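Local coordinates for protein Sf11-rnase (Nicotiana alata, PDB 1IOO) that cleaves RNA as a secreted RNase T2-family glycoprotein of the tobacco style and takes part in the self-incompatibility that lets the plant refuse its own pollen, at residues Pro50-Phe55 / Pro82-Gln87; Lys58-Leu63 / Tyr76-Gln81; Ala140-Thr143 / Glu147-Asp150; Cys153-Val156 / Thr160-Leu163; Gly167-Pro172 / Phe178-Ser183. One frame throughout, in Å; residues are numbered along the deposited sequence.

Contact 1 (Pro50-Phe55 / Pro82-Gln87)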
# COMPACT_ATOMS: atom_id res chain seq x y z
N PRO A 50 -6.50 -6.68 -18.92
CA PRO A 50 -6.21 -5.40 -19.56
C PRO A 50 -4.78 -5.28 -20.08
O PRO A 50 -3.82 -5.61 -19.38
CB PRO A 50 -6.49 -4.40 -18.44
CG PRO A 50 -5.98 -5.14 -17.24
CD PRO A 50 -6.50 -6.55 -17.45
N THR A 51 -4.63 -4.80 -21.31
CA THR A 51 -3.31 -4.62 -21.89
C THR A 51 -2.54 -3.53 -21.16
O THR A 51 -3.09 -2.48 -20.84
CB THR A 51 -3.38 -4.25 -23.39
OG1 THR A 51 -4.31 -3.18 -23.58
CG2 THR A 51 -3.78 -5.46 -24.22
N TYR A 52 -1.28 -3.81 -20.86
CA TYR A 52 -0.45 -2.85 -20.16
C TYR A 52 0.49 -2.12 -21.11
O TYR A 52 1.18 -2.75 -21.91
CB TYR A 52 0.40 -3.55 -19.09
CG TYR A 52 1.26 -2.61 -18.25
CD1 TYR A 52 0.74 -1.97 -17.13
CD2 TYR A 52 2.59 -2.37 -18.60
CE1 TYR A 52 1.52 -1.10 -16.37
CE2 TYR A 52 3.38 -1.50 -17.84
CZ TYR A 52 2.84 -0.88 -16.73
OH TYR A 52 3.61 -0.03 -15.99
N SER A 53 0.47 -0.80 -21.03
CA SER A 53 1.36 0.04 -21.83
C SER A 53 2.44 0.61 -20.93
O SER A 53 2.17 1.03 -19.81
CB SER A 53 0.57 1.18 -22.47
OG SER A 53 -0.45 0.66 -23.31
N TYR A 54 3.68 0.60 -21.41
CA TYR A 54 4.78 1.08 -20.59
C TYR A 54 4.76 2.59 -20.44
O TYR A 54 4.66 3.34 -21.41
CB TYR A 54 6.11 0.57 -21.17
CG TYR A 54 6.18 -0.94 -21.16
CD1 TYR A 54 5.60 -1.69 -22.19
CD2 TYR A 54 6.74 -1.63 -20.08
CE1 TYR A 54 5.58 -3.09 -22.15
CE2 TYR A 54 6.72 -3.03 -20.03
CZ TYR A 54 6.14 -3.75 -21.06
OH TYR A 54 6.11 -5.13 -21.01
N PHE A 55 4.83 3.04 -19.19
CA PHE A 55 4.82 4.46 -18.87
C PHE A 55 6.14 5.13 -19.23
O PHE A 55 7.20 4.49 -19.26
CB PHE A 55 4.57 4.68 -17.37
CG PHE A 55 3.16 4.35 -16.93
CD1 PHE A 55 2.93 3.32 -16.02
CD2 PHE A 55 2.08 5.10 -17.39
CE1 PHE A 55 1.64 3.04 -15.57
CE2 PHE A 55 0.79 4.83 -16.94
CZ PHE A 55 0.56 3.79 -16.03
N PRO A 82 7.97 -4.40 -14.20
CA PRO A 82 7.38 -5.68 -13.80
C PRO A 82 6.30 -5.64 -12.72
O PRO A 82 5.29 -6.33 -12.83
CB PRO A 82 8.60 -6.50 -13.38
CG PRO A 82 9.52 -5.46 -12.83
CD PRO A 82 9.39 -4.33 -13.82
N SER A 83 6.52 -4.86 -11.67
CA SER A 83 5.56 -4.82 -10.57
C SER A 83 4.32 -4.02 -10.92
O SER A 83 3.21 -4.41 -10.57
CB SER A 83 6.21 -4.29 -9.30
OG SER A 83 7.25 -5.18 -8.91
N TRP A 84 4.50 -2.90 -11.61
CA TRP A 84 3.36 -2.11 -12.02
C TRP A 84 2.47 -2.91 -12.96
O TRP A 84 1.24 -2.89 -12.83
CB TRP A 84 3.80 -0.81 -12.70
CG TRP A 84 4.63 0.05 -11.80
CD1 TRP A 84 4.57 0.10 -10.43
CD2 TRP A 84 5.68 0.95 -12.19
NE1 TRP A 84 5.53 0.96 -9.95
CE2 TRP A 84 6.22 1.50 -11.00
CE3 TRP A 84 6.21 1.35 -13.42
CZ2 TRP A 84 7.28 2.41 -11.01
CZ3 TRP A 84 7.27 2.27 -13.43
CH2 TRP A 84 7.79 2.79 -12.23
N LYS A 85 3.09 -3.64 -13.88
CA LYS A 85 2.34 -4.47 -14.82
C LYS A 85 1.57 -5.56 -14.08
O LYS A 85 0.39 -5.78 -14.32
CB LYS A 85 3.26 -5.13 -15.85
CG LYS A 85 2.49 -6.02 -16.83
CD LYS A 85 3.39 -6.90 -17.69
CE LYS A 85 4.21 -6.10 -18.67
NZ LYS A 85 4.90 -7.04 -19.60
N TYR A 86 2.25 -6.25 -13.16
CA TYR A 86 1.62 -7.32 -12.41
C TYR A 86 0.43 -6.80 -11.61
O TYR A 86 -0.66 -7.40 -11.63
CB TYR A 86 2.62 -7.97 -11.46
CG TYR A 86 2.06 -9.14 -10.69
CD1 TYR A 86 1.57 -10.26 -11.36
CD2 TYR A 86 2.05 -9.14 -9.30
CE1 TYR A 86 1.07 -11.36 -10.65
CE2 TYR A 86 1.55 -10.23 -8.58
CZ TYR A 86 1.07 -11.34 -9.27
OH TYR A 86 0.61 -12.43 -8.57
N GLN A 87 0.62 -5.68 -10.93
CA GLN A 87 -0.43 -5.10 -10.11
C GLN A 87 -1.61 -4.65 -10.96
O GLN A 87 -2.77 -4.77 -10.55
CB GLN A 87 0.12 -3.92 -9.30
CG GLN A 87 1.09 -4.35 -8.20
CD GLN A 87 0.43 -5.19 -7.11
OE1 GLN A 87 1.04 -6.11 -6.57
NE2 GLN A 87 -0.81 -4.87 -6.77
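The ring of Tyr52 lies flat against the backbone of Lys85, packing the loop ahead of helix 57-66 onto the first turns of helix 82-92 in this RNase T2 fold. The contact is a CH-pi one: Lys85 CA stands 3.8 Å from the centroid of the Tyr52 ring, only 14° off its normal, displaced toward the CD1-CE1 side. CB and CG of the lysine continue over the same ring, with Lys85 CG 3.9 Å from Tyr52 CG. With chi1 at -177°, which puts CG opposite the backbone N, the tyrosine ring reaches across to the helix, and its hydroxyl arrives beside Trp84, where Tyr52 OH is 3.4 Å from Trp84 CB and near the plane of the indole at its edge. That hydroxyl also hydrogen-bonds to Gln81, in the linker before the helix, which fixes the outer end of the ring. Trp84 itself is buried; its NE1 donates to the carbonyl of Trp67, and its indole packs on Leu60 and Leu63 of helix 57-66. Less than a turn further along the helix, Gln87 is probably part of the active site, as in related enzymes. Tyr54 works at the outer border of the contact. The lysine chain is extended up to CD, then bends at chi3 (-68°), which swings its ammonium group to the second tyrosine, and Lys85 NZ donates a hydrogen bond of 2.7 Å to Tyr54 OH.

Contact 2 (Lys58-Leu63 / Tyr76-Gln81); sequences KMLNDL and YGRTEQ
The guanidinium of Arg78 has Leu60 over one face and Asn61 at its edge. Leu60 CG sits 3.7 Å above the guanidinium plane, displaced toward the rim, and its CD2 methyl comes to 3.6 Å from Arg78 NH2. At the edge, both terminal nitrogens grip a single amide oxygen end-on: Arg78 NH1 lies 3.0 Å and Arg78 NH2 3.2 Å from Asn61 OD1. Both bonds are bent, as a fork closing on one atom requires, and the amide and guanidinium planes are 28° apart. The arginine reaches this position through a bend at chi3 (62°), which folds its end back toward helix 57-66. The contact thus joins two helices of the RNase T2 fold, 57-66 and 74-80, the second ending at Glu80; Gln81 follows with positive phi and sits at the N-cap of helix 82-92. An alanine in place of Arg78 would remove both donors and would probably leave Asn61 OD1 without these partners and one side of Leu60 less covered. Gln81 meets the other methyl, Leu60 CD1 being 3.9 Å from Gln81 NE2. The same amide nitrogen donates to Arg78 O at 3.0 Å (168°) and to the carbonyl of Phe55, with OE1 turned to Tyr52.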
# COMPACT_ATOMS: atom_id res chain seq x y z
N LYS A 58 6.93 11.96 -17.16
CA LYS A 58 6.51 12.36 -15.82
C LYS A 58 5.88 11.21 -15.05
O LYS A 58 6.25 10.97 -13.90
CB LYS A 58 5.52 13.52 -15.88
CG LYS A 58 5.11 14.04 -14.51
CD LYS A 58 4.07 15.15 -14.62
CE LYS A 58 3.72 15.73 -13.25
NZ LYS A 58 3.11 14.73 -12.33
N MET A 59 4.92 10.53 -15.65
CA MET A 59 4.26 9.42 -14.97
C MET A 59 5.27 8.38 -14.52
O MET A 59 5.18 7.84 -13.41
CB MET A 59 3.21 8.77 -15.88
CG MET A 59 2.45 7.60 -15.23
SD MET A 59 1.54 8.03 -13.71
CE MET A 59 -0.10 8.29 -14.37
N LEU A 60 6.25 8.10 -15.38
CA LEU A 60 7.28 7.13 -15.04
C LEU A 60 8.11 7.61 -13.85
O LEU A 60 8.36 6.84 -12.92
CB LEU A 60 8.19 6.87 -16.26
CG LEU A 60 9.40 5.96 -16.04
CD1 LEU A 60 8.99 4.66 -15.37
CD2 LEU A 60 10.05 5.69 -17.38
N ASN A 61 8.51 8.87 -13.85
CA ASN A 61 9.29 9.41 -12.74
C ASN A 61 8.46 9.42 -11.46
O ASN A 61 8.98 9.15 -10.38
CB ASN A 61 9.78 10.83 -13.03
CG ASN A 61 10.87 10.86 -14.07
OD1 ASN A 61 11.74 9.99 -14.10
ND2 ASN A 61 10.85 11.87 -14.93
N ASP A 62 7.18 9.76 -11.58
CA ASP A 62 6.30 9.81 -10.42
C ASP A 62 6.13 8.42 -9.81
O ASP A 62 6.20 8.26 -8.59
CB ASP A 62 4.92 10.37 -10.79
CG ASP A 62 4.94 11.87 -11.04
OD1 ASP A 62 5.88 12.55 -10.59
OD2 ASP A 62 3.99 12.37 -11.68
N LEU A 63 5.92 7.42 -10.66
CA LEU A 63 5.72 6.06 -10.17
C LEU A 63 6.99 5.47 -9.59
O LEU A 63 6.94 4.76 -8.59
CB LEU A 63 5.17 5.17 -11.29
CG LEU A 63 3.71 5.46 -11.65
CD1 LEU A 63 3.34 4.69 -12.91
CD2 LEU A 63 2.81 5.09 -10.48
N TYR A 76 15.90 -1.79 -14.76
CA TYR A 76 14.90 -2.80 -15.13
C TYR A 76 13.50 -2.35 -14.72
O TYR A 76 12.53 -2.52 -15.46
CB TYR A 76 15.23 -4.14 -14.46
CG TYR A 76 14.39 -5.26 -15.01
CD1 TYR A 76 14.74 -5.89 -16.21
CD2 TYR A 76 13.21 -5.66 -14.38
CE1 TYR A 76 13.94 -6.88 -16.77
CE2 TYR A 76 12.39 -6.64 -14.93
CZ TYR A 76 12.77 -7.25 -16.13
OH TYR A 76 11.96 -8.21 -16.70
N GLY A 77 13.39 -1.78 -13.52
CA GLY A 77 12.11 -1.32 -13.05
C GLY A 77 11.49 -0.27 -13.96
O GLY A 77 10.31 -0.35 -14.31
N ARG A 78 12.30 0.71 -14.37
CA ARG A 78 11.81 1.80 -15.21
C ARG A 78 11.52 1.35 -16.64
O ARG A 78 10.62 1.87 -17.29
CB ARG A 78 12.85 2.93 -15.25
CG ARG A 78 12.99 3.73 -13.97
CD ARG A 78 14.09 4.77 -14.11
NE ARG A 78 13.77 5.73 -15.16
CZ ARG A 78 13.04 6.82 -14.98
NH1 ARG A 78 12.54 7.10 -13.78
NH2 ARG A 78 12.77 7.62 -16.00
N THR A 79 12.29 0.37 -17.11
CA THR A 79 12.15 -0.11 -18.48
C THR A 79 11.07 -1.17 -18.64
O THR A 79 10.17 -1.03 -19.47
CB THR A 79 13.49 -0.70 -19.00
OG1 THR A 79 14.51 0.31 -18.93
CG2 THR A 79 13.34 -1.15 -20.44
N GLU A 80 11.14 -2.23 -17.83
CA GLU A 80 10.20 -3.35 -17.98
C GLU A 80 9.00 -3.25 -17.04
O GLU A 80 8.02 -3.98 -17.20
CB GLU A 80 10.94 -4.67 -17.81
CG GLU A 80 12.13 -4.84 -18.76
CD GLU A 80 11.80 -4.47 -20.20
OE1 GLU A 80 10.71 -4.84 -20.67
OE2 GLU A 80 12.64 -3.83 -20.86
N GLN A 81 9.08 -2.38 -16.03
CA GLN A 81 7.96 -2.12 -15.12
C GLN A 81 7.23 -3.41 -14.71
O GLN A 81 6.00 -3.50 -14.77
CB GLN A 81 7.01 -1.15 -15.84
CG GLN A 81 7.76 0.11 -16.31
CD GLN A 81 6.97 1.07 -17.17
OE1 GLN A 81 5.74 1.04 -17.21
NE2 GLN A 81 7.69 1.94 -17.87

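Contact 3 (Ala140-Thr143 / Glu147-Asp150)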
# COMPACT_ATOMS: atom_id res chain seq x y z
N ALA A 140 -3.91 6.33 15.62
CA ALA A 140 -3.19 7.40 14.93
C ALA A 140 -3.58 7.47 13.45
O ALA A 140 -3.87 8.54 12.93
CB ALA A 140 -1.69 7.20 15.08
N ILE A 141 -3.59 6.32 12.79
CA ILE A 141 -3.93 6.29 11.37
C ILE A 141 -5.39 6.66 11.12
O ILE A 141 -5.70 7.36 10.16
CB ILE A 141 -3.63 4.89 10.78
CG1 ILE A 141 -2.14 4.56 10.93
CG2 ILE A 141 -4.05 4.83 9.31
CD1 ILE A 141 -1.19 5.56 10.25
N LYS A 142 -6.28 6.23 12.01
CA LYS A 142 -7.70 6.52 11.81
C LYS A 142 -7.99 8.02 11.84
O LYS A 142 -9.03 8.46 11.34
CB LYS A 142 -8.56 5.79 12.85
CG LYS A 142 -10.04 5.78 12.47
CD LYS A 142 -10.85 4.89 13.40
CE LYS A 142 -12.32 4.88 12.99
NZ LYS A 142 -13.08 3.97 13.89
N THR A 143 -7.09 8.80 12.42
CA THR A 143 -7.31 10.25 12.45
C THR A 143 -7.32 10.84 11.05
O THR A 143 -7.88 11.91 10.82
CB THR A 143 -6.27 11.01 13.30
OG1 THR A 143 -4.96 10.86 12.74
CG2 THR A 143 -6.29 10.52 14.74
N GLU A 147 -12.34 6.33 8.46
CA GLU A 147 -12.88 5.01 8.70
C GLU A 147 -11.75 4.08 9.11
O GLU A 147 -10.58 4.43 8.98
CB GLU A 147 -13.61 4.50 7.45
CG GLU A 147 -14.79 5.40 7.03
CD GLU A 147 -15.85 5.58 8.11
OE1 GLU A 147 -16.35 6.72 8.26
OE2 GLU A 147 -16.21 4.60 8.80
N ASN A 148 -12.09 2.89 9.58
CA ASN A 148 -11.08 1.95 10.06
C ASN A 148 -10.06 1.59 9.00
O ASN A 148 -10.41 1.16 7.90
CB ASN A 148 -11.72 0.66 10.56
CG ASN A 148 -12.47 0.84 11.85
OD1 ASN A 148 -12.31 1.85 12.53
ND2 ASN A 148 -13.29 -0.15 12.21
N PRO A 149 -8.77 1.77 9.32
CA PRO A 149 -7.69 1.43 8.39
C PRO A 149 -7.33 -0.01 8.69
O PRO A 149 -7.84 -0.59 9.65
CB PRO A 149 -6.58 2.37 8.81
CG PRO A 149 -6.73 2.37 10.33
CD PRO A 149 -8.24 2.49 10.50
N ASP A 150 -6.48 -0.62 7.87
CA ASP A 150 -6.03 -1.97 8.16
C ASP A 150 -4.54 -1.97 8.43
O ASP A 150 -3.73 -1.72 7.53
CB ASP A 150 -6.36 -2.96 7.04
CG ASP A 150 -6.10 -4.41 7.45
OD1 ASP A 150 -6.30 -4.75 8.63
OD2 ASP A 150 -5.71 -5.23 6.58
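Lys142 reaches from helix 134-145 across the loop that leads to strand 150-154. Lys142 CB starts 4.1 Å from Pro149 CD, and Lys142 CG passes Glu147 O at 3.8 Å. From there the chain runs fully extended, CG having left anti to the backbone N (chi1 -166°), which carries it alongside the returning loop instead of out from the helix. CD and CE close on the amide of Asn148, with Lys142 CE 3.1 Å from Asn148 OD1, and at the tip Lys142 NZ donates to Asn148 OD1 over 2.6 Å. The C=O...N angle is 155° and the donor is tilted 19° from the carbonyl plane. With an alanine at Lys142 the Asn148 oxygen would lose this donor, and the asparagine side chain would probably be freer to turn.

One residue back on the helix, Ile141 makes the apolar half of the contact: its CG2 methyl rests on the proline ring, 3.6 Å from Pro149 CB, and the Ile141 side chain also packs on Leu117 and Leu121 of helix 117-123. Pro149 also packs on Phe138. The backbone of Asn148 also pairs with Cys180. A short, tight helix-to-strand connection results, with a charged hydrogen bond at its rim and a proline-isoleucine contact beneath; the ammonium is bonded to a neutral amide, and the Glu147 carboxylate, not in contact, probably helps offset its charge.

Contact 4 (Cys153-Val156 / Thr160-Leu163)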
# COMPACT_ATOMS: atom_id res chain seq x y z
N CYS A 153 0.76 -6.54 9.85
CA CYS A 153 2.04 -6.86 10.45
C CYS A 153 2.69 -8.05 9.80
O CYS A 153 2.04 -8.87 9.15
CB CYS A 153 1.90 -7.16 11.94
SG CYS A 153 1.47 -5.74 12.97
N ALA A 154 4.00 -8.12 9.97
CA ALA A 154 4.79 -9.24 9.52
C ALA A 154 5.71 -9.66 10.63
O ALA A 154 6.06 -8.85 11.49
CB ALA A 154 5.60 -8.85 8.29
N GLU A 155 6.05 -10.94 10.67
CA GLU A 155 6.95 -11.43 11.69
C GLU A 155 8.17 -12.07 11.07
O GLU A 155 8.18 -13.27 10.78
CB GLU A 155 6.25 -12.43 12.63
CG GLU A 155 5.18 -11.81 13.52
CD GLU A 155 4.71 -12.73 14.63
OE1 GLU A 155 3.71 -12.39 15.30
OE2 GLU A 155 5.33 -13.79 14.85
N VAL A 156 9.20 -11.26 10.82
CA VAL A 156 10.45 -11.77 10.27
C VAL A 156 11.09 -12.70 11.28
O VAL A 156 11.74 -13.69 10.93
CB VAL A 156 11.40 -10.62 9.92
CG1 VAL A 156 12.73 -11.16 9.41
CG2 VAL A 156 10.75 -9.73 8.87
N THR A 160 8.05 -11.35 17.05
CA THR A 160 8.36 -9.94 16.92
C THR A 160 7.57 -9.31 15.78
O THR A 160 8.09 -9.07 14.70
CB THR A 160 9.86 -9.70 16.65
OG1 THR A 160 10.63 -10.35 17.67
CG2 THR A 160 10.18 -8.21 16.68
N PRO A 161 6.28 -9.05 16.02
CA PRO A 161 5.50 -8.44 14.94
C PRO A 161 5.98 -7.03 14.65
O PRO A 161 6.38 -6.30 15.57
CB PRO A 161 4.07 -8.48 15.47
CG PRO A 161 4.26 -8.36 16.96
CD PRO A 161 5.44 -9.29 17.21
N GLU A 162 5.95 -6.65 13.38
CA GLU A 162 6.37 -5.32 13.00
C GLU A 162 5.44 -4.73 11.95
O GLU A 162 4.80 -5.47 11.20
CB GLU A 162 7.80 -5.32 12.48
CG GLU A 162 8.05 -6.09 11.20
CD GLU A 162 9.50 -5.99 10.78
OE1 GLU A 162 9.86 -5.01 10.10
OE2 GLU A 162 10.27 -6.90 11.14
N LEU A 163 5.35 -3.41 11.93
CA LEU A 163 4.51 -2.73 10.96
C LEU A 163 5.05 -2.96 9.56
O LEU A 163 6.16 -2.55 9.24
CB LEU A 163 4.47 -1.23 11.27
CG LEU A 163 3.47 -0.40 10.46
CD1 LEU A 163 2.05 -0.88 10.71
CD2 LEU A 163 3.61 1.06 10.86
O HOH W 1 9.95 -9.11 12.66
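This is the turn end of an antiparallel beta hairpin, strand 150-154 paired with strand 162-170 in the RNase T2 sheet. Ala154 and Glu162 form a hydrogen-bonded pair: Ala154 N donates to Glu162 O at 3.0 Å and Glu162 N to Ala154 O at 2.9 Å. Cys153 and Leu163 follow as a non-hydrogen-bonded pair, where Cys153 CA makes a CA-H...O contact of 3.2 Å with Glu162 O. Pro161 CA likewise faces Ala154 O.

Toward the turn, side chains and a water join the two chains. Glu155 and Pro161 lie alongside each other, pointing the same way, with Glu155 CG 3.7 Å from Pro161 CA; the carboxylate of Glu155 turns to the backbone of Gly159 in the turn. Glu162 has CG between the backbone N and the carbonyl carbon (chi1 65°), which folds its chain over Ala154 O and sends OE2 past the CG2 methyl of Val156. One water donates to Glu162 OE2 at 2.7 Å and to Thr160 O at 2.8 Å and weakly accepts from Val156 N. Cys153 is tied by a disulfide to Cys186. Since Glu162 also meets Arg195 in a salt bridge and Ser14 in a hydrogen bond, its buried carboxylate is well satisfied and probably stays ionised, linking the hairpin to the C-terminal end.

Contact 5 (Gly167-Pro172 / Phe178-Ser183); sequences GICFTP and FRCPQS
The backbone of 178-183 runs antiparallel beside the end of strand 162-170, joined to it by a bond from Phe178 N to Cys169 O of 3.0 Å that is bent, 145° at the hydrogen, and comes in well above the carbonyl plane. A water bound to Cys169 N at 2.9 Å sits between the two chains. The disulfide ties the loop after strand 177-178 to strand 162-170 of the RNase T2 sheet: Cys169 SG and Cys180 SG are 2.0 Å apart, and the bridge has a chi3 of 104°. Each cysteine places its sulfur anti to its carbonyl carbon, Cys169 with chi1 -62°, and both CB atoms point toward the opposite segment, which lets the sulfurs meet between the chains. The sulfur of Cys180 also rests against the strand backbone, 3.6 Å from Gly167 O. Phe178 completes the packing. Its CB lies 4.2 Å from Cys169 CB and 3.7 Å from Phe170 C, while its ring leads away from the strand, passing CG2 of Thr171 at the border. The hydroxyl of Thr171 is engaged on its own side of the turn, with Asn173, Asp175 and the backbone of Ser176. Within the second segment Gln182 NE2 returns to Cys180 O at 3.0 Å and also reaches the carbonyl of Pro149. Strand 4-10 flanks the contact, pairing with Ile168 and Phe170 through Leu7 and Leu5 and setting Tyr4 and Gln6 against Cys169, while strand 150-154 pairs with Gly167 through Asp150 and helix 134-145 brings Phe138 onto Gln182.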
# COMPACT_ATOMS: atom_id res chain seq x y z
N GLY A 167 -3.26 -0.29 5.18
CA GLY A 167 -4.29 -0.18 4.17
C GLY A 167 -5.32 0.86 4.56
O GLY A 167 -5.72 0.97 5.72
N ILE A 168 -5.70 1.66 3.57
CA ILE A 168 -6.73 2.68 3.73
C ILE A 168 -7.76 2.48 2.63
O ILE A 168 -7.41 2.42 1.45
CB ILE A 168 -6.12 4.10 3.68
CG1 ILE A 168 -5.15 4.27 4.86
CG2 ILE A 168 -7.21 5.15 3.76
CD1 ILE A 168 -4.41 5.60 4.90
N CYS A 169 -9.03 2.35 3.01
CA CYS A 169 -10.08 2.03 2.06
C CYS A 169 -10.93 3.23 1.67
O CYS A 169 -11.13 4.17 2.44
CB CYS A 169 -10.93 0.88 2.62
SG CYS A 169 -9.84 -0.57 2.82
N PHE A 170 -11.41 3.18 0.43
CA PHE A 170 -12.24 4.22 -0.15
C PHE A 170 -13.41 3.61 -0.90
O PHE A 170 -13.41 2.42 -1.21
CB PHE A 170 -11.45 5.02 -1.19
CG PHE A 170 -10.21 5.69 -0.66
CD1 PHE A 170 -9.04 4.97 -0.47
CD2 PHE A 170 -10.24 7.04 -0.35
CE1 PHE A 170 -7.89 5.61 0.02
CE2 PHE A 170 -9.10 7.68 0.15
CZ PHE A 170 -7.93 6.97 0.33
N THR A 171 -14.42 4.43 -1.18
CA THR A 171 -15.52 3.95 -1.99
C THR A 171 -15.01 3.70 -3.41
O THR A 171 -13.97 4.23 -3.80
CB THR A 171 -16.67 4.96 -2.02
OG1 THR A 171 -16.16 6.26 -2.35
CG2 THR A 171 -17.35 5.02 -0.66
N PRO A 172 -15.72 2.88 -4.20
CA PRO A 172 -15.30 2.57 -5.58
C PRO A 172 -14.93 3.80 -6.42
O PRO A 172 -14.01 3.73 -7.24
CB PRO A 172 -16.48 1.80 -6.13
CG PRO A 172 -16.92 1.01 -4.93
CD PRO A 172 -16.90 2.07 -3.84
N PHE A 178 -13.96 4.50 3.40
CA PHE A 178 -14.66 3.25 3.64
C PHE A 178 -13.91 2.40 4.66
O PHE A 178 -12.68 2.45 4.72
CB PHE A 178 -14.81 2.47 2.33
CG PHE A 178 -15.91 1.44 2.36
CD1 PHE A 178 -17.25 1.83 2.28
CD2 PHE A 178 -15.61 0.08 2.46
CE1 PHE A 178 -18.27 0.88 2.31
CE2 PHE A 178 -16.63 -0.87 2.49
CZ PHE A 178 -17.97 -0.47 2.41
N ARG A 179 -14.65 1.64 5.46
CA ARG A 179 -14.05 0.80 6.49
C ARG A 179 -13.34 -0.41 5.88
O ARG A 179 -13.95 -1.21 5.17
CB ARG A 179 -15.13 0.31 7.47
CG ARG A 179 -14.59 -0.31 8.75
CD ARG A 179 -15.68 -0.87 9.65
NE ARG A 179 -16.32 -2.07 9.10
CZ ARG A 179 -17.54 -2.09 8.57
NH1 ARG A 179 -18.27 -0.99 8.52
NH2 ARG A 179 -18.03 -3.22 8.09
N CYS A 180 -12.05 -0.53 6.15
CA CYS A 180 -11.28 -1.66 5.65
C CYS A 180 -11.52 -2.91 6.48
O CYS A 180 -11.66 -2.84 7.70
CB CYS A 180 -9.79 -1.41 5.77
SG CYS A 180 -8.96 -0.28 4.63
N PRO A 181 -11.59 -4.08 5.82
CA PRO A 181 -11.78 -5.27 6.64
C PRO A 181 -10.51 -5.43 7.48
O PRO A 181 -9.42 -5.07 7.02
CB PRO A 181 -11.94 -6.38 5.60
CG PRO A 181 -12.60 -5.67 4.46
CD PRO A 181 -11.83 -4.36 4.40
N GLN A 182 -10.64 -5.95 8.69
CA GLN A 182 -9.48 -6.14 9.57
C GLN A 182 -8.81 -7.48 9.31
O GLN A 182 -9.42 -8.54 9.49
CB GLN A 182 -9.92 -6.01 11.02
CG GLN A 182 -10.61 -4.68 11.32
CD GLN A 182 -9.68 -3.50 11.14
OE1 GLN A 182 -8.82 -3.25 11.99
NE2 GLN A 182 -9.83 -2.78 10.04
N SER A 183 -7.54 -7.43 8.91
CA SER A 183 -6.78 -8.64 8.59
C SER A 183 -6.36 -9.40 9.84
O SER A 183 -6.04 -10.59 9.77
CB SER A 183 -5.54 -8.27 7.77
OG SER A 183 -4.63 -7.49 8.53
O HOH W 2 -9.63 2.97 5.74

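How the contacts relate
Along the chain, contact 2 opens and closes between the two segments of contact 1; contacts 3, 4 and 5 then follow in order. Contacts 1 and 2, centres about 10 Å apart, form one cluster of helices 57-66, 74-80 and 82-92 with the loop before them, where Gln81 of contact 2 touches contact 1. Contacts 3 and 5, centres about 9 Å apart, meet through backbone pairs on both sides of Pro149. Contact 4 shares strand 162-170 with contact 5, about 21 Å away between centres, and adjoins contact 3 in sequence. The cluster lies about 24 to 30 Å from the other three between centres, so the two groups lie in separate parts of the one RNase T2 fold.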